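Local coordinates for protein poly-gamma-glutamate hydrolase (Bacillus phage phiNIT1, PDB 3A9L) that hydrolyses the gamma-glutamyl linkage of bacterial poly-gamma-glutamate as a zinc peptidase, at residues A[23-28]-A[62-67]; A[33-38]-A[91-96]; A[99-104]-A[151-156]. One frame throughout, in Å; residues are numbered along the deposited sequence.

Contact 1 of 3, residues A[23-28]-A[62-67]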
loop_
_atom_site.group_PDB
_atom_site.type_symbol
_atom_site.label_atom_id
_atom_site.label_comp_id
_atom_site.label_asym_id
_atom_site.label_seq_id
_atom_site.Cartn_x
_atom_site.Cartn_y
_atom_site.Cartn_z
ATOM N N TYR A 23 -10.049 -10.618 -2.899
ATOM C CA TYR A 23 -8.861 -10.237 -2.173
ATOM C C TYR A 23 -8.364 -8.837 -2.604
ATOM O O TYR A 23 -8.681 -8.372 -3.695
ATOM C CB TYR A 23 -7.735 -11.279 -2.374
ATOM C CG TYR A 23 -7.050 -11.151 -3.709
ATOM C CD1 TYR A 23 -7.588 -11.762 -4.850
ATOM C CD2 TYR A 23 -5.848 -10.409 -3.839
ATOM C CE1 TYR A 23 -6.938 -11.662 -6.101
ATOM C CE2 TYR A 23 -5.228 -10.287 -5.072
ATOM C CZ TYR A 23 -5.767 -10.910 -6.188
ATOM O OH TYR A 23 -5.144 -10.801 -7.396
ATOM N N ASN A 24 -7.644 -8.178 -1.695
ATOM C CA ASN A 24 -6.864 -6.985 -2.041
ATOM C C ASN A 24 -5.437 -7.081 -1.443
ATOM O O ASN A 24 -5.166 -7.939 -0.594
ATOM C CB ASN A 24 -7.630 -5.669 -1.740
ATOM C CG ASN A 24 -7.661 -5.273 -0.258
ATOM O OD1 ASN A 24 -6.821 -5.648 0.546
ATOM N ND2 ASN A 24 -8.620 -4.447 0.073
ATOM N N ILE A 25 -4.530 -6.235 -1.935
ATOM C CA ILE A 25 -3.195 -6.130 -1.378
ATOM C C ILE A 25 -2.907 -4.671 -0.982
ATOM O O ILE A 25 -3.195 -3.715 -1.744
ATOM C CB ILE A 25 -2.113 -6.628 -2.373
ATOM C CG1 ILE A 25 -2.543 -7.948 -3.070
ATOM C CG2 ILE A 25 -0.766 -6.822 -1.637
ATOM C CD1 ILE A 25 -1.561 -8.455 -4.120
ATOM N N GLU A 26 -2.304 -4.514 0.194
ATOM C CA GLU A 26 -1.952 -3.209 0.770
ATOM C C GLU A 26 -0.474 -3.192 1.133
ATOM O O GLU A 26 0.047 -4.158 1.712
ATOM C CB GLU A 26 -2.780 -2.927 2.035
ATOM C CG GLU A 26 -4.281 -2.887 1.859
ATOM C CD GLU A 26 -4.967 -2.172 3.026
ATOM O OE1 GLU A 26 -4.418 -2.148 4.151
ATOM O OE2 GLU A 26 -6.045 -1.605 2.819
ATOM N N VAL A 27 0.221 -2.087 0.826
ATOM C CA VAL A 27 1.681 -1.985 1.100
ATOM C C VAL A 27 1.997 -0.557 1.553
ATOM O O VAL A 27 1.545 0.404 0.954
ATOM C CB VAL A 27 2.536 -2.281 -0.165
ATOM C CG1 VAL A 27 4.038 -2.254 0.153
ATOM C CG2 VAL A 27 2.179 -3.600 -0.828
ATOM N N LYS A 28 2.781 -0.414 2.611
ATOM C CA LYS A 28 3.387 0.857 2.870
ATOM C C LYS A 28 4.835 0.616 3.257
ATOM O O LYS A 28 5.097 0.110 4.328
ATOM C CB LYS A 28 2.610 1.655 3.960
ATOM C CG LYS A 28 3.192 3.123 4.131
ATOM C CD LYS A 28 2.488 3.911 5.220
ATOM C CE LYS A 28 2.873 5.407 5.169
ATOM N NZ LYS A 28 2.151 6.237 6.189
ATOM N N SER A 62 7.206 -0.626 8.194
ATOM C CA SER A 62 6.493 -0.837 6.935
ATOM C C SER A 62 5.389 -1.889 7.176
ATOM O O SER A 62 5.414 -2.621 8.188
ATOM C CB SER A 62 7.415 -1.321 5.809
ATOM O OG SER A 62 8.513 -0.470 5.543
ATOM N N LEU A 63 4.428 -1.926 6.254
ATOM C CA LEU A 63 3.238 -2.760 6.324
ATOM C C LEU A 63 3.053 -3.471 4.996
ATOM O O LEU A 63 3.306 -2.900 3.927
ATOM C CB LEU A 63 2.003 -1.873 6.603
ATOM C CG LEU A 63 0.552 -2.364 6.489
ATOM C CD1 LEU A 63 -0.403 -1.562 7.398
ATOM C CD2 LEU A 63 0.032 -2.392 5.041
ATOM N N TYR A 64 2.600 -4.723 5.065
ATOM C CA TYR A 64 2.113 -5.428 3.878
ATOM C C TYR A 64 1.001 -6.311 4.352
ATOM O O TYR A 64 1.177 -6.958 5.381
ATOM C CB TYR A 64 3.197 -6.306 3.274
ATOM C CG TYR A 64 2.658 -7.236 2.205
ATOM C CD1 TYR A 64 2.112 -8.485 2.548
ATOM C CD2 TYR A 64 2.689 -6.879 0.875
ATOM C CE1 TYR A 64 1.631 -9.322 1.602
ATOM C CE2 TYR A 64 2.215 -7.731 -0.094
ATOM C CZ TYR A 64 1.682 -8.934 0.278
ATOM O OH TYR A 64 1.180 -9.778 -0.656
ATOM N N LEU A 65 -0.112 -6.351 3.609
ATOM C CA LEU A 65 -1.261 -7.229 3.929
ATOM C C LEU A 65 -1.880 -7.838 2.690
ATOM O O LEU A 65 -2.348 -7.110 1.813
ATOM C CB LEU A 65 -2.367 -6.416 4.593
ATOM C CG LEU A 65 -2.163 -5.673 5.878
ATOM C CD1 LEU A 65 -3.403 -4.869 6.107
ATOM C CD2 LEU A 65 -1.930 -6.670 7.038
ATOM N N PHE A 66 -1.899 -9.161 2.605
ATOM C CA PHE A 66 -2.679 -9.844 1.555
ATOM C C PHE A 66 -3.970 -10.219 2.222
ATOM O O PHE A 66 -3.965 -11.033 3.150
ATOM C CB PHE A 66 -1.949 -11.098 1.019
ATOM C CG PHE A 66 -2.660 -11.777 -0.122
ATOM C CD1 PHE A 66 -3.614 -12.781 0.139
ATOM C CD2 PHE A 66 -2.367 -11.465 -1.450
ATOM C CE1 PHE A 66 -4.297 -13.412 -0.903
ATOM C CE2 PHE A 66 -3.042 -12.100 -2.490
ATOM C CZ PHE A 66 -4.006 -13.081 -2.213
ATOM N N GLN A 67 -5.063 -9.576 1.791
ATOM C CA GLN A 67 -6.323 -9.594 2.562
ATOM C C GLN A 67 -7.431 -10.344 1.843
ATOM O O GLN A 67 -7.690 -10.048 0.679
ATOM C CB GLN A 67 -6.824 -8.149 2.786
ATOM C CG GLN A 67 -5.976 -7.259 3.717
ATOM C CD GLN A 67 -6.781 -6.078 4.267
ATOM O OE1 GLN A 67 -7.081 -6.030 5.455
ATOM N NE2 GLN A 67 -7.195 -5.177 3.397
HETATM O O HOH W 1 -9.086 -3.260 2.560
#
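N24 and Q67 form the first hydrogen-bonded pair of two antiparallel strands, 23-28 and 62-67, whose axes come within 4.6 Å at 174° and whose alternate pairs E26-L65 and K28-L63 repeat the double backbone bonding. The N24 and Q67 side chains lie alongside each other, pointing the same way: Q67 NE2 gives its N-H to a lone pair of N24 OD1 at 2.9 Å, in the carbonyl plane. E26 lies on the same face; its OE1 is 3.5 Å from L65 CD1 and hydrogen-bonds to Y53 of helix 48-59. The other face is mainly apolar and aromatic, though Y64 OH bonds to E86. There I25 CG2, placed anti to the backbone N by a chi1 of -44°, meets Y64 CE2 at 3.5 Å, and V27 CG2 touches Y64 CD2 at 3.7 Å. The Y23 and F66 rings are nearly parallel (18°) but slid apart, with Y23 CD2 3.5 Å from F66 CE2. On its other edge strand 23-28 pairs, through residues 25-28, antiparallel with a strand of the second subunit. Branched aliphatic and aromatic groups suit one face; on the other, N24 OD1 and T49 OG1 hold Q67 NE2 and OE1, which should fix the amide's rotation.

Contact 2 of 3, residues A[33-38]-A[91-96]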
loop_
_atom_site.group_PDB
_atom_site.type_symbol
_atom_site.label_atom_id
_atom_site.label_comp_id
_atom_site.label_asym_id
_atom_site.label_seq_id
_atom_site.Cartn_x
_atom_site.Cartn_y
_atom_site.Cartn_z
ATOM N N SER A 33 14.392 -0.979 8.126
ATOM C CA SER A 33 14.763 -2.041 9.077
ATOM C C SER A 33 13.718 -3.102 9.349
ATOM O O SER A 33 14.086 -4.271 9.519
ATOM C CB SER A 33 15.176 -1.449 10.415
ATOM O OG SER A 33 16.371 -0.717 10.263
ATOM N N MET A 34 12.443 -2.695 9.411
ATOM C CA MET A 34 11.371 -3.541 9.940
ATOM C C MET A 34 10.053 -3.481 9.157
ATOM O O MET A 34 9.576 -2.394 8.786
ATOM C CB MET A 34 11.111 -3.177 11.415
ATOM C CG MET A 34 10.061 -4.015 12.126
ATOM S SD MET A 34 10.335 -5.787 11.997
ATOM C CE MET A 34 11.455 -6.079 13.320
ATOM N N ILE A 35 9.449 -4.652 8.920
ATOM C CA ILE A 35 8.193 -4.720 8.192
ATOM C C ILE A 35 7.240 -5.689 8.927
ATOM O O ILE A 35 7.613 -6.804 9.243
ATOM C CB ILE A 35 8.394 -5.189 6.711
ATOM C CG1 ILE A 35 7.047 -5.317 5.994
ATOM C CG2 ILE A 35 9.232 -6.490 6.648
ATOM C CD1 ILE A 35 7.128 -5.667 4.481
ATOM N N TYR A 36 6.036 -5.218 9.216
ATOM C CA TYR A 36 5.050 -6.022 9.873
ATOM C C TYR A 36 4.023 -6.381 8.856
ATOM O O TYR A 36 3.527 -5.523 8.130
ATOM C CB TYR A 36 4.407 -5.225 10.991
ATOM C CG TYR A 36 5.358 -4.874 12.089
ATOM C CD1 TYR A 36 5.794 -5.850 12.981
ATOM C CD2 TYR A 36 5.852 -3.578 12.227
ATOM C CE1 TYR A 36 6.660 -5.543 14.016
ATOM C CE2 TYR A 36 6.753 -3.271 13.267
ATOM C CZ TYR A 36 7.125 -4.269 14.153
ATOM O OH TYR A 36 8.000 -4.010 15.178
ATOM N N PHE A 37 3.693 -7.661 8.786
ATOM C CA PHE A 37 2.869 -8.090 7.655
ATOM C C PHE A 37 2.136 -9.389 7.892
ATOM O O PHE A 37 2.447 -10.145 8.806
ATOM C CB PHE A 37 3.721 -8.166 6.376
ATOM C CG PHE A 37 4.518 -9.417 6.254
ATOM C CD1 PHE A 37 5.751 -9.556 6.909
ATOM C CD2 PHE A 37 4.032 -10.478 5.503
ATOM C CE1 PHE A 37 6.479 -10.751 6.797
ATOM C CE2 PHE A 37 4.747 -11.675 5.390
ATOM C CZ PHE A 37 5.959 -11.820 6.043
ATOM N N SER A 38 1.132 -9.635 7.061
ATOM C CA SER A 38 0.446 -10.907 7.072
ATOM C C SER A 38 0.061 -11.342 5.635
ATOM O O SER A 38 -0.404 -10.527 4.833
ATOM C CB SER A 38 -0.763 -10.878 8.000
ATOM O OG SER A 38 -1.483 -12.092 7.859
ATOM N N CYS A 91 9.250 -8.875 -2.834
ATOM C CA CYS A 91 10.055 -7.692 -3.068
ATOM C C CYS A 91 10.185 -6.930 -1.730
ATOM O O CYS A 91 11.275 -6.597 -1.303
ATOM C CB CYS A 91 9.456 -6.857 -4.200
ATOM S SG CYS A 91 10.495 -5.527 -4.779
ATOM N N MET A 92 9.077 -6.681 -1.051
ATOM C CA MET A 92 9.105 -5.985 0.238
ATOM C C MET A 92 9.997 -6.702 1.253
ATOM O O MET A 92 10.899 -6.106 1.830
ATOM C CB MET A 92 7.683 -5.823 0.795
ATOM C CG MET A 92 6.894 -4.762 0.087
ATOM S SD MET A 92 7.540 -3.128 0.535
ATOM C CE MET A 92 6.961 -2.924 2.196
ATOM N N LEU A 93 9.792 -8.004 1.435
ATOM C CA LEU A 93 10.618 -8.719 2.420
ATOM C C LEU A 93 12.110 -8.482 2.201
ATOM O O LEU A 93 12.833 -8.180 3.160
ATOM C CB LEU A 93 10.288 -10.220 2.467
ATOM C CG LEU A 93 9.178 -10.608 3.472
ATOM C CD1 LEU A 93 9.757 -10.517 4.845
ATOM C CD2 LEU A 93 7.946 -9.702 3.356
ATOM N N SER A 94 12.548 -8.581 0.946
ATOM C CA SER A 94 13.952 -8.487 0.574
ATOM C C SER A 94 14.552 -7.115 0.808
ATOM O O SER A 94 15.788 -6.972 0.804
ATOM C CB SER A 94 14.138 -8.831 -0.905
ATOM O OG SER A 94 13.654 -7.739 -1.689
ATOM N N LYS A 95 13.683 -6.118 0.971
ATOM C CA LYS A 95 14.089 -4.718 1.191
ATOM C C LYS A 95 14.140 -4.327 2.680
ATOM O O LYS A 95 14.418 -3.171 3.048
ATOM C CB LYS A 95 13.159 -3.785 0.401
ATOM C CG LYS A 95 13.114 -4.023 -1.108
ATOM C CD LYS A 95 14.503 -3.977 -1.740
ATOM C CE LYS A 95 14.421 -3.797 -3.263
ATOM N NZ LYS A 95 13.351 -4.624 -3.881
ATOM N N HIS A 96 13.894 -5.308 3.546
ATOM C CA HIS A 96 13.932 -5.065 4.985
ATOM C C HIS A 96 14.838 -6.044 5.702
ATOM O O HIS A 96 14.804 -7.253 5.453
ATOM C CB HIS A 96 12.543 -5.158 5.601
ATOM C CG HIS A 96 11.583 -4.172 5.047
ATOM N ND1 HIS A 96 10.954 -4.349 3.839
ATOM C CD2 HIS A 96 11.140 -2.991 5.535
ATOM C CE1 HIS A 96 10.166 -3.315 3.604
ATOM N NE2 HIS A 96 10.276 -2.471 4.610
#
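I35 and H96 meet through a CH-pi contact, the main link between strand 34-38 and the chain leaving helix 87-94. I35 CB stands over the centre of the imidazole, 3.7 Å from its centroid and 9° off the normal, while its CG2 reaches the CG and CB of H96 on the same side. A beta-branched residue suits this place, because its first side-chain carbon already carries enough bulk to cover a ring. A second CH-pi contact joins L93 to F37: the leucine arrives from the opposite direction and sets CD2 over one face of the phenyl ring, 4.0 Å from the centroid and displaced toward the rim, with CD1 beside F37 CE1.

Apolar packing continues further along I35. Its CG1 is anti to the backbone N (chi1 177°) and the chain stays extended, which carries CD1 to the helix, 3.6 Å from M92 CE. The methionine, bent at chi2 and chi3, folds its flexible end around to meet that methyl. This is helix-on-sheet packing in an open, mixed alpha/beta core: helix 87-94 lies against the sheet and leads, through a short turn that carries H96, into strand 98-105, the neighbour of strand 34-42. M92 also touches M88 of the second subunit.

Hydrogen bonds set the imidazole in position. H96 ND1 donates to M92 O at 2.7 Å, with the acceptor in the ring plane but the donor above the carbonyl plane, 45° out of it. The same oxygen accepts from K95 N on the opposite face, so two bonds grip it at the helix end. H96 NE2 bonds to S62 OG, and with both nitrogens engaged the ring is fixed in rotation, one face turned to I35.

Contact 3 of 3, residues A[99-104]-A[151-156]. With ZN (zinc ion), chain C.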
loop_
_atom_site.group_PDB
_atom_site.type_symbol
_atom_site.label_atom_id
_atom_site.label_comp_id
_atom_site.label_asym_id
_atom_site.label_seq_id
_atom_site.Cartn_x
_atom_site.Cartn_y
_atom_site.Cartn_z
ATOM N N ALA A 99 11.691 -8.820 9.833
ATOM C CA ALA A 99 10.286 -8.998 9.510
ATOM C C ALA A 99 9.581 -9.715 10.641
ATOM O O ALA A 99 10.124 -10.664 11.221
ATOM C CB ALA A 99 10.122 -9.792 8.197
ATOM N N VAL A 100 8.407 -9.211 10.982
ATOM C CA VAL A 100 7.503 -9.879 11.931
ATOM C C VAL A 100 6.167 -10.202 11.245
ATOM O O VAL A 100 5.465 -9.302 10.763
ATOM C CB VAL A 100 7.288 -9.010 13.186
ATOM C CG1 VAL A 100 6.258 -9.627 14.103
ATOM C CG2 VAL A 100 8.584 -8.835 13.950
ATOM N N SER A 101 5.782 -11.479 11.224
ATOM C CA SER A 101 4.550 -11.876 10.503
ATOM C C SER A 101 3.441 -12.166 11.506
ATOM O O SER A 101 3.722 -12.604 12.590
ATOM C CB SER A 101 4.786 -13.099 9.647
ATOM O OG SER A 101 5.164 -14.218 10.428
ATOM N N PHE A 102 2.193 -11.913 11.144
ATOM C CA PHE A 102 1.093 -12.141 12.075
ATOM C C PHE A 102 0.063 -13.139 11.518
ATOM O O PHE A 102 -0.506 -12.924 10.452
ATOM C CB PHE A 102 0.406 -10.821 12.439
ATOM C CG PHE A 102 1.312 -9.823 13.122
ATOM C CD1 PHE A 102 2.198 -9.026 12.383
ATOM C CD2 PHE A 102 1.289 -9.693 14.498
ATOM C CE1 PHE A 102 3.052 -8.092 13.026
ATOM C CE2 PHE A 102 2.115 -8.761 15.147
ATOM C CZ PHE A 102 3.006 -7.981 14.407
ATOM N N HIS A 103 -0.208 -14.187 12.292
ATOM C CA HIS A 103 -1.045 -15.318 11.858
ATOM C C HIS A 103 -2.133 -15.664 12.812
ATOM O O HIS A 103 -2.073 -15.350 14.011
ATOM C CB HIS A 103 -0.197 -16.563 11.604
ATOM C CG HIS A 103 0.610 -16.484 10.346
ATOM N ND1 HIS A 103 0.156 -16.979 9.147
ATOM C CD2 HIS A 103 1.831 -15.946 10.098
ATOM C CE1 HIS A 103 1.063 -16.750 8.212
ATOM N NE2 HIS A 103 2.089 -16.131 8.765
ATOM N N GLY A 104 -3.164 -16.309 12.278
ATOM C CA GLY A 104 -4.259 -16.796 13.129
ATOM C C GLY A 104 -4.374 -18.320 13.075
ATOM O O GLY A 104 -4.342 -18.906 11.996
ATOM N N ASN A 151 9.605 -20.256 4.671
ATOM C CA ASN A 151 8.600 -19.419 5.325
ATOM C C ASN A 151 8.784 -17.925 4.985
ATOM O O ASN A 151 9.792 -17.312 5.352
ATOM C CB ASN A 151 8.593 -19.644 6.842
ATOM C CG ASN A 151 7.384 -18.986 7.528
ATOM O OD1 ASN A 151 7.153 -17.776 7.387
ATOM N ND2 ASN A 151 6.615 -19.780 8.279
ATOM N N ILE A 152 7.821 -17.338 4.287
ATOM C CA ILE A 152 7.943 -15.910 3.906
ATOM C C ILE A 152 8.653 -14.980 4.932
ATOM O O ILE A 152 9.497 -14.166 4.537
ATOM C CB ILE A 152 6.602 -15.284 3.439
ATOM C CG1 ILE A 152 6.804 -13.832 2.960
ATOM C CG2 ILE A 152 5.529 -15.339 4.536
ATOM C CD1 ILE A 152 7.690 -13.675 1.711
ATOM N N VAL A 153 8.337 -15.109 6.222
ATOM C CA VAL A 153 8.959 -14.276 7.267
ATOM C C VAL A 153 10.499 -14.342 7.341
ATOM O O VAL A 153 11.136 -13.332 7.643
ATOM C CB VAL A 153 8.332 -14.478 8.695
ATOM C CG1 VAL A 153 9.053 -15.562 9.425
ATOM C CG2 VAL A 153 8.438 -13.178 9.499
ATOM N N ASN A 154 11.101 -15.493 7.013
ATOM C CA ASN A 154 12.581 -15.618 7.000
ATOM C C ASN A 154 13.206 -15.239 5.646
ATOM O O ASN A 154 14.413 -15.513 5.385
ATOM C CB ASN A 154 13.000 -17.054 7.348
ATOM C CG ASN A 154 12.499 -17.501 8.721
ATOM O OD1 ASN A 154 12.452 -16.712 9.694
ATOM N ND2 ASN A 154 12.063 -18.777 8.793
ATOM N N ARG A 155 12.399 -14.621 4.782
ATOM C CA ARG A 155 12.917 -14.181 3.500
ATOM C C ARG A 155 13.075 -12.656 3.484
ATOM O O ARG A 155 13.179 -12.047 2.416
ATOM C CB ARG A 155 12.048 -14.668 2.349
ATOM C CG ARG A 155 11.865 -16.185 2.337
ATOM C CD ARG A 155 10.996 -16.567 1.182
ATOM N NE ARG A 155 11.619 -16.205 -0.091
ATOM C CZ ARG A 155 10.988 -16.245 -1.260
ATOM N NH1 ARG A 155 9.722 -16.656 -1.334
ATOM N NH2 ARG A 155 11.639 -15.905 -2.365
ATOM N N CYS A 156 13.111 -12.054 4.670
ATOM C CA CYS A 156 13.662 -10.693 4.813
ATOM C C CYS A 156 15.172 -10.756 4.499
ATOM O O CYS A 156 15.721 -11.834 4.225
ATOM C CB CYS A 156 13.367 -10.104 6.196
ATOM S SG CYS A 156 13.976 -11.154 7.531
HETATM ZN ZN ZN C . -1.645 -17.919 8.632
HETATM O O HOH W 2 4.925 -16.444 8.656
HETATM O O HOH W 3 -1.780 -19.282 10.451
#
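V153 packs its CG2 against A99 and S101, joining the loop 151-156 to strand 98-105, an inner strand of the mixed alpha/beta sheet of this member of the zinc exopeptidase clan. The loop is shaped by an Asx turn, in which N151 OD1 accepts from V153 N on a lone pair, and by a short 3-10 segment at residues 152-153. Following the valine outward, CB lies 3.6 Å from S101 OG; the CG2 branch then runs into the strand, 3.5 Å from A99 O, 4.0 Å from A99 CB and 3.6 Å from S101 OG. A compact branched residue suits this spot, where it faces an alanine and a serine. A99 CB is also met by C156 CB at 3.8 Å, so two small side chains let the loop sit close to the strand.

S101 carries the contact toward the metal. Its OG, held between the backbone N and the carbonyl carbon (chi1 62°), donates to a water that in turn donates to N151 OD1 and accepts a weak bond from H103 NE2. The water thus connects the Asx turn to a zinc ligand. H103 shares the zinc ion with H40 and E45, and G104 O accepts from a second water, which is itself a zinc ligand. H103 uses its other ring nitrogen for the metal, ND1 lying 2.1 Å from the zinc ion.

From the N terminus, strand 23-29 runs into strand 34-42 and helix 48-59 before strand 62-68 returns to close contact 1. Contact 2 opens inside that loop, at 33-38, and closes beyond it, at 91-96, so the two cross. S62 lies where they meet, its backbone bonded to Y36. Contact 3 follows in series: helix 87-94 leads into strand 98-105, onto which the loop 151-156 later folds back. Backbone bonds, I35 O with V100 N and F37 O with F102 N, connect contacts 2 and 3. Together the three tie the dimer-facing edge strand, the central strands with their covering helix, strand 98-105 with its zinc ligand H103, and the loop that packs on it.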